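Lysine cyclodeaminase (Streptomyces pristinaespiralis, PDB 5YU3) catalyses the NAD-dependent cyclodeamination of L-lysine, probably to L-pipecolic acid, and also recognises L-ornithine and L-2,4-diaminobutyric acid. Local coordinates at residues Thr75-Gly80 with Gly96-Tyr101; Arg165-Asp170 with Ser189-Glu194. One frame throughout, in Å; residues are numbered along the deposited sequence.

Contact 1. Residues Thr75-Gly80 with Gly96-Tyr101. With PRO (proline), chain G.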
loop_
_atom_site.group_PDB
_atom_site.type_symbol
_atom_site.label_atom_id
_atom_site.label_comp_id
_atom_site.label_asym_id
_atom_site.label_seq_id
_atom_site.Cartn_x
_atom_site.Cartn_y
_atom_site.Cartn_z
ATOM N N THR A 75 -3.833 -1.640 -9.242
ATOM C CA THR A 75 -3.180 -0.347 -9.102
ATOM C C THR A 75 -3.060 -0.019 -7.625
ATOM O O THR A 75 -3.998 -0.249 -6.861
ATOM C CB THR A 75 -3.984 0.752 -9.814
ATOM O OG1 THR A 75 -4.042 0.454 -11.211
ATOM C CG2 THR A 75 -3.334 2.120 -9.611
ATOM N N LEU A 76 -1.908 0.504 -7.212
ATOM C CA LEU A 76 -1.761 1.023 -5.856
ATOM C C LEU A 76 -1.154 2.415 -5.913
ATOM O O LEU A 76 -0.029 2.583 -6.395
ATOM C CB LEU A 76 -0.892 0.104 -4.984
ATOM C CG LEU A 76 -0.855 0.488 -3.491
ATOM C CD1 LEU A 76 -2.149 0.103 -2.770
ATOM C CD2 LEU A 76 0.344 -0.113 -2.773
ATOM N N LYS A 77 -1.866 3.412 -5.393
ATOM C CA LYS A 77 -1.250 4.711 -5.191
ATOM C C LYS A 77 -0.873 4.872 -3.728
ATOM O O LYS A 77 -1.672 4.577 -2.827
ATOM C CB LYS A 77 -2.142 5.874 -5.638
ATOM C CG LYS A 77 -1.409 7.213 -5.437
ATOM C CD LYS A 77 -2.070 8.389 -6.158
ATOM C CE LYS A 77 -3.094 9.074 -5.262
ATOM N NZ LYS A 77 -3.848 10.117 -6.004
ATOM N N THR A 78 0.362 5.305 -3.501
ATOM C CA THR A 78 0.861 5.665 -2.186
ATOM C C THR A 78 1.087 7.166 -2.210
ATOM O O THR A 78 1.759 7.677 -3.114
ATOM C CB THR A 78 2.162 4.925 -1.862
ATOM O OG1 THR A 78 3.029 4.977 -3.004
ATOM C CG2 THR A 78 1.881 3.467 -1.523
ATOM N N VAL A 79 0.508 7.876 -1.252
ATOM C CA VAL A 79 0.491 9.329 -1.358
ATOM C C VAL A 79 0.462 9.943 0.033
ATOM O O VAL A 79 -0.306 9.516 0.905
ATOM C CB VAL A 79 -0.699 9.800 -2.219
ATOM C CG1 VAL A 79 -2.022 9.218 -1.689
ATOM C CG2 VAL A 79 -0.742 11.322 -2.274
ATOM N N GLY A 80 1.308 10.947 0.242
ATOM C CA GLY A 80 1.317 11.695 1.482
ATOM C C GLY A 80 0.628 13.040 1.341
ATOM O O GLY A 80 0.642 13.658 0.278
ATOM N N GLY A 96 3.382 11.617 -4.015
ATOM C CA GLY A 96 3.007 10.220 -4.136
ATOM C C GLY A 96 3.522 9.568 -5.403
ATOM O O GLY A 96 4.144 10.208 -6.255
ATOM N N THR A 97 3.235 8.271 -5.511
ATOM C CA THR A 97 3.639 7.435 -6.636
ATOM C C THR A 97 2.531 6.424 -6.907
ATOM O O THR A 97 1.728 6.112 -6.026
ATOM C CB THR A 97 4.974 6.723 -6.345
ATOM O OG1 THR A 97 5.001 6.322 -4.976
ATOM C CG2 THR A 97 6.161 7.660 -6.591
ATOM N N VAL A 98 2.477 5.910 -8.137
ATOM C CA VAL A 98 1.431 4.974 -8.539
ATOM C C VAL A 98 2.100 3.749 -9.141
ATOM O O VAL A 98 2.919 3.877 -10.059
ATOM C CB VAL A 98 0.438 5.584 -9.548
ATOM C CG1 VAL A 98 -0.840 4.741 -9.605
ATOM C CG2 VAL A 98 0.102 7.037 -9.186
ATOM N N ALA A 99 1.750 2.566 -8.632
ATOM C CA ALA A 99 2.310 1.314 -9.126
ATOM C C ALA A 99 1.218 0.440 -9.730
ATOM O O ALA A 99 0.043 0.525 -9.354
ATOM C CB ALA A 99 3.029 0.543 -8.000
ATOM N N ARG A 100 1.618 -0.417 -10.670
ATOM C CA ARG A 100 0.723 -1.398 -11.257
ATOM C C ARG A 100 1.332 -2.784 -11.075
ATOM O O ARG A 100 2.544 -2.957 -11.237
ATOM C CB ARG A 100 0.485 -1.113 -12.743
ATOM C CG ARG A 100 -0.501 -2.072 -13.380
ATOM C CD ARG A 100 -0.930 -1.599 -14.749
ATOM N NE ARG A 100 -1.828 -0.452 -14.653
ATOM C CZ ARG A 100 -2.563 0.000 -15.661
ATOM N NH1 ARG A 100 -2.505 -0.604 -16.834
ATOM N NH2 ARG A 100 -3.361 1.058 -15.488
ATOM N N TYR A 101 0.488 -3.749 -10.705
ATOM C CA TYR A 101 0.879 -5.131 -10.435
ATOM C C TYR A 101 0.061 -6.069 -11.310
ATOM O O TYR A 101 -1.144 -5.876 -11.475
ATOM C CB TYR A 101 0.660 -5.490 -8.944
ATOM C CG TYR A 101 1.437 -4.605 -8.004
ATOM C CD1 TYR A 101 0.934 -3.369 -7.610
ATOM C CD2 TYR A 101 2.692 -4.992 -7.530
ATOM C CE1 TYR A 101 1.646 -2.551 -6.775
ATOM C CE2 TYR A 101 3.416 -4.174 -6.683
ATOM C CZ TYR A 101 2.886 -2.951 -6.310
ATOM O OH TYR A 101 3.585 -2.119 -5.476
HETATM N N PRO G . -6.740 12.481 -0.984
HETATM C CA PRO G . -5.551 12.463 -1.992
HETATM C C PRO G . -5.821 11.440 -3.130
HETATM O O PRO G . -4.798 11.128 -3.765
HETATM C CB PRO G . -4.550 12.159 -1.255
HETATM C CG PRO G . -4.867 12.919 0.135
HETATM C CD PRO G . -6.114 13.266 0.097
HETATM O OXT PRO G . -6.981 10.985 -3.436
HETATM O O HOH W 1 2.582 3.001 -5.214
#

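Contact 2. Residues Arg165-Asp170 with Ser189-Glu194. With NAD (nicotinamide-adenine-dinucleotide), chain F.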
loop_
_atom_site.group_PDB
_atom_site.type_symbol
_atom_site.label_atom_id
_atom_site.label_comp_id
_atom_site.label_asym_id
_atom_site.label_seq_id
_atom_site.Cartn_x
_atom_site.Cartn_y
_atom_site.Cartn_z
ATOM N N ARG A 165 -13.451 34.646 -15.543
ATOM C CA ARG A 165 -12.651 35.179 -14.454
ATOM C C ARG A 165 -12.678 34.214 -13.285
ATOM O O ARG A 165 -13.585 33.388 -13.148
ATOM C CB ARG A 165 -13.136 36.568 -14.017
ATOM C CG ARG A 165 -14.472 36.557 -13.332
ATOM C CD ARG A 165 -14.833 37.948 -12.835
ATOM N NE ARG A 165 -16.128 37.956 -12.163
ATOM C CZ ARG A 165 -16.519 38.901 -11.313
ATOM N NH1 ARG A 165 -15.706 39.913 -11.026
ATOM N NH2 ARG A 165 -17.711 38.824 -10.740
ATOM N N ALA A 166 -11.648 34.324 -12.454
ATOM C CA ALA A 166 -11.520 33.544 -11.230
ATOM C C ALA A 166 -11.282 34.504 -10.076
ATOM O O ALA A 166 -10.336 35.303 -10.115
ATOM C CB ALA A 166 -10.375 32.526 -11.341
ATOM N N LEU A 167 -12.151 34.440 -9.065
ATOM C CA LEU A 167 -11.999 35.177 -7.814
ATOM C C LEU A 167 -11.407 34.227 -6.782
ATOM O O LEU A 167 -11.988 33.168 -6.524
ATOM C CB LEU A 167 -13.354 35.698 -7.336
ATOM C CG LEU A 167 -14.180 36.576 -8.283
ATOM C CD1 LEU A 167 -15.509 36.936 -7.628
ATOM C CD2 LEU A 167 -13.410 37.838 -8.656
ATOM N N VAL A 168 -10.252 34.581 -6.208
ATOM C CA VAL A 168 -9.458 33.596 -5.478
ATOM C C VAL A 168 -9.027 34.117 -4.113
ATOM O O VAL A 168 -8.775 35.312 -3.919
ATOM C CB VAL A 168 -8.224 33.139 -6.308
ATOM C CG1 VAL A 168 -8.645 32.766 -7.709
ATOM C CG2 VAL A 168 -7.149 34.215 -6.349
ATOM N N TRP A 169 -8.945 33.195 -3.150
ATOM C CA TRP A 169 -8.501 33.521 -1.807
ATOM C C TRP A 169 -7.626 32.402 -1.262
ATOM O O TRP A 169 -7.845 31.225 -1.561
ATOM C CB TRP A 169 -9.684 33.745 -0.850
ATOM C CG TRP A 169 -9.259 34.246 0.482
ATOM C CD1 TRP A 169 -9.281 33.567 1.669
ATOM C CD2 TRP A 169 -8.743 35.548 0.776
ATOM N NE1 TRP A 169 -8.812 34.366 2.682
ATOM C CE2 TRP A 169 -8.472 35.587 2.158
ATOM C CE3 TRP A 169 -8.483 36.683 0.001
ATOM C CZ2 TRP A 169 -7.961 36.723 2.787
ATOM C CZ3 TRP A 169 -7.967 37.805 0.624
ATOM C CH2 TRP A 169 -7.711 37.816 2.002
ATOM N N ASP A 170 -6.630 32.795 -0.475
ATOM C CA ASP A 170 -5.815 31.902 0.335
ATOM C C ASP A 170 -5.512 32.633 1.632
ATOM O O ASP A 170 -5.424 33.864 1.650
ATOM C CB ASP A 170 -4.517 31.520 -0.403
ATOM C CG ASP A 170 -3.865 30.249 0.134
ATOM O OD1 ASP A 170 -3.295 30.289 1.246
ATOM O OD2 ASP A 170 -3.880 29.222 -0.595
ATOM N N SER A 189 -8.777 35.357 -16.302
ATOM C CA SER A 189 -8.239 36.437 -15.486
ATOM C C SER A 189 -8.479 36.143 -14.010
ATOM O O SER A 189 -9.532 35.627 -13.625
ATOM C CB SER A 189 -8.871 37.776 -15.868
ATOM O OG SER A 189 -10.262 37.729 -15.651
ATOM N N VAL A 190 -7.494 36.477 -13.183
ATOM C CA VAL A 190 -7.505 36.148 -11.763
ATOM C C VAL A 190 -7.587 37.437 -10.964
ATOM O O VAL A 190 -6.846 38.390 -11.230
ATOM C CB VAL A 190 -6.259 35.337 -11.373
ATOM C CG1 VAL A 190 -6.082 35.306 -9.854
ATOM C CG2 VAL A 190 -6.350 33.938 -11.959
ATOM N N GLU A 191 -8.470 37.454 -9.973
ATOM C CA GLU A 191 -8.636 38.584 -9.069
ATOM C C GLU A 191 -8.709 38.045 -7.651
ATOM O O GLU A 191 -9.473 37.110 -7.385
ATOM C CB GLU A 191 -9.906 39.370 -9.420
ATOM C CG GLU A 191 -10.281 40.443 -8.430
ATOM C CD GLU A 191 -11.514 41.221 -8.863
ATOM O OE1 GLU A 191 -11.875 42.184 -8.160
ATOM O OE2 GLU A 191 -12.124 40.866 -9.900
ATOM N N ILE A 192 -7.890 38.593 -6.755
ATOM C CA ILE A 192 -7.966 38.203 -5.354
ATOM C C ILE A 192 -9.227 38.799 -4.744
ATOM O O ILE A 192 -9.564 39.969 -4.986
ATOM C CB ILE A 192 -6.702 38.653 -4.600
ATOM C CG1 ILE A 192 -5.477 37.928 -5.165
ATOM C CG2 ILE A 192 -6.849 38.400 -3.100
ATOM C CD1 ILE A 192 -4.149 38.463 -4.656
ATOM N N ALA A 193 -9.951 37.987 -3.974
ATOM C CA ALA A 193 -11.219 38.415 -3.398
ATOM C C ALA A 193 -11.463 37.641 -2.113
ATOM O O ALA A 193 -11.136 36.451 -2.024
ATOM C CB ALA A 193 -12.377 38.210 -4.386
ATOM N N GLU A 194 -12.024 38.322 -1.116
ATOM C CA GLU A 194 -12.249 37.679 0.160
ATOM C C GLU A 194 -13.373 36.648 0.042
ATOM O O GLU A 194 -14.214 36.730 -0.856
ATOM C CB GLU A 194 -12.558 38.723 1.233
ATOM C CG GLU A 194 -11.287 39.124 1.979
ATOM C CD GLU A 194 -11.450 40.351 2.836
ATOM O OE1 GLU A 194 -12.448 40.434 3.580
ATOM O OE2 GLU A 194 -10.574 41.239 2.755
HETATM P PA NAD F . -1.336 22.897 -1.052
HETATM O O1A NAD F . -0.567 22.911 0.232
HETATM O O2A NAD F . -0.604 23.028 -2.373
HETATM O O5B NAD F . -2.387 24.116 -1.018
HETATM C C5B NAD F . -3.309 24.235 0.072
HETATM C C4B NAD F . -3.558 25.725 0.262
HETATM O O4B NAD F . -4.604 25.909 1.218
HETATM C C3B NAD F . -2.329 26.437 0.835
HETATM O O3B NAD F . -1.896 27.480 -0.066
HETATM C C2B NAD F . -2.821 27.012 2.153
HETATM O O2B NAD F . -2.273 28.288 2.470
HETATM C C1B NAD F . -4.309 27.120 1.904
HETATM N N9A NAD F . -5.177 27.203 3.099
HETATM C C8A NAD F . -5.029 26.587 4.294
HETATM N N7A NAD F . -6.069 26.911 5.127
HETATM C C5A NAD F . -6.887 27.742 4.438
HETATM C C6A NAD F . -8.147 28.468 4.689
HETATM N N6A NAD F . -8.783 28.365 5.879
HETATM N N1A NAD F . -8.654 29.212 3.681
HETATM C C2A NAD F . -8.058 29.341 2.480
HETATM N N3A NAD F . -6.902 28.725 2.185
HETATM C C4A NAD F . -6.292 27.928 3.106
HETATM O O3 NAD F . -2.215 21.530 -1.063
HETATM P PN NAD F . -3.067 20.934 -2.278
HETATM O O1N NAD F . -3.657 22.082 -3.063
HETATM O O2N NAD F . -2.219 19.890 -2.973
HETATM O O5D NAD F . -4.235 20.131 -1.508
HETATM C C5D NAD F . -5.314 20.842 -0.897
HETATM C C4D NAD F . -6.310 19.831 -0.329
HETATM O O4D NAD F . -6.790 18.981 -1.370
HETATM C C3D NAD F . -5.668 18.912 0.696
HETATM O O3D NAD F . -6.631 18.637 1.737
HETATM C C2D NAD F . -5.434 17.636 -0.081
HETATM O O2D NAD F . -5.296 16.482 0.758
HETATM C C1D NAD F . -6.684 17.623 -0.937
HETATM N N1N NAD F . -6.636 16.742 -2.096
HETATM C C2N NAD F . -7.780 16.164 -2.487
HETATM C C3N NAD F . -7.813 15.310 -3.580
HETATM C C7N NAD F . -9.117 14.706 -3.983
HETATM O O7N NAD F . -9.146 13.788 -4.777
HETATM N N7N NAD F . -10.246 15.237 -3.481
HETATM C C4N NAD F . -6.646 15.074 -4.312
HETATM C C5N NAD F . -5.479 15.715 -3.897
HETATM C C6N NAD F . -5.495 16.558 -2.785
#

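Contact 1. Residues Thr75-Gly80 with Gly96-Tyr101
Leu76 faces Ala99, and Thr78 faces Thr97, as the hydrogen-bonded pairs of an antiparallel beta ladder in the mixed sheet that bears Lys77 and Val79 of the pocket that holds proline in this ornithine cyclodeaminase/mu-crystallin family enzyme. The backbone bonds are reciprocal at both pairs: Leu76 N reaches Ala99 O at 2.9 Å and Ala99 N returns to Leu76 O, while Thr78 and Thr97 exchange N-H and carbonyl in the same way. At the non-hydrogen-bonded pair beyond Thr78 and Thr97, Val79 CA comes within 3.9 Å of Gly96 CA, where a CB on Gly96 would collide with Thr78 O.

On the face of Thr75, Lys77 and Val98, beneath helix 305-321, the contacts are apolar. Thr75 CG2 meets Val98 CG1 at 3.6 Å, and the other branch, Val98 CG2, lies 4.0 Å from Lys77 CD. On the opposite face Leu76 CB touches the edge of the Tyr101 ring, whose OH bonds to Thr78 of the second subunit.

The polar contacts divide between a water and the bound proline. The water donates to Leu76 O (2.9 Å) and also bonds Thr78 OG1. Lys77, bent at chi3 (90°), turns away from Val98, and its NZ, shared with Asp308 and Thr118, donates to O of the proline at 2.6 Å.

Contact 2. Residues Arg165-Asp170 with Ser189-Glu194
Trp169 carries its CG anti to the backbone N (chi1 -173°), which swings the indole over to Ala193 and Glu194, while Glu191, with CG also anti to its backbone N (chi1 172°) and extended beyond it, runs alongside Leu167 and Arg165. These groups decorate two adjacent parallel strands joined by a beta-alpha-beta crossover at the edge of the Rossmann-type sheet.

The ladder itself is regular. Ala166 N donates to Ser189 O at 2.7 Å, Glu191 N to Ala166 O, Val168 N to Glu191 O, and Ala193 N to Val168 O, so that Ala166 and Val168 each bond through both N and O.

On one face the side chains of Val168 and Val190 cross at about a right angle, CG2 of the former 3.8 Å from CG1 of the latter, with Phe179 packed against both. On the other, Leu167 CD2 lies 3.5 Å from Glu191 OE2, and the same oxygen makes a long salt bridge of 3.9 Å with Arg165 NH1. Each charge has a firmer mate in the next helix: Arg165 pairs with Glu201, Glu191 with Arg197.

At the strand ends Glu194, the N-cap of helix 195-201, lays its CG over one face of the indole, 4.0 Å from the centroid of the Trp169 six-membered ring, a CH-pi contact; Arg176 adds a cation-pi interaction. Were Trp169 replaced by an alanine, Glu194 CG and Ile192 CG2 would probably lose their aromatic partner and Arg176 its pi surface.

Beyond the tryptophan, Asp170 OD1 accepts from NAD O2B at 2.6 Å and OD2 from NAD O3B at 2.7 Å. A carboxylate gripping both hydroxyls of the adenosine ribose, as in many NAD-dependent Rossmann folds, would be expected to repel a 2'-phosphate, consistent with use of NAD rather than NADP.

Contact 1 closes before contact 2 opens along the chain, and the two lie on opposite sides of its centre, about 33 Å apart between centres and about 16 Å between nearest atoms, without touching. They share no sheet: contact 1 joins interior strands 73-81 and 94-102 of the mixed sheet, whereas contact 2 joins the outermost strand 189-192 of the parallel sheet to its neighbour, 165-169. What connects them is the cofactor. Its adenosine ribose is held at contact 2, and the side chain of Lys77 in contact 1 is about 6 Å from the bound NAD. Contact 1 thus supplies part of the proline pocket and of the subunit interface, contact 2 the grip on the adenosine ribose.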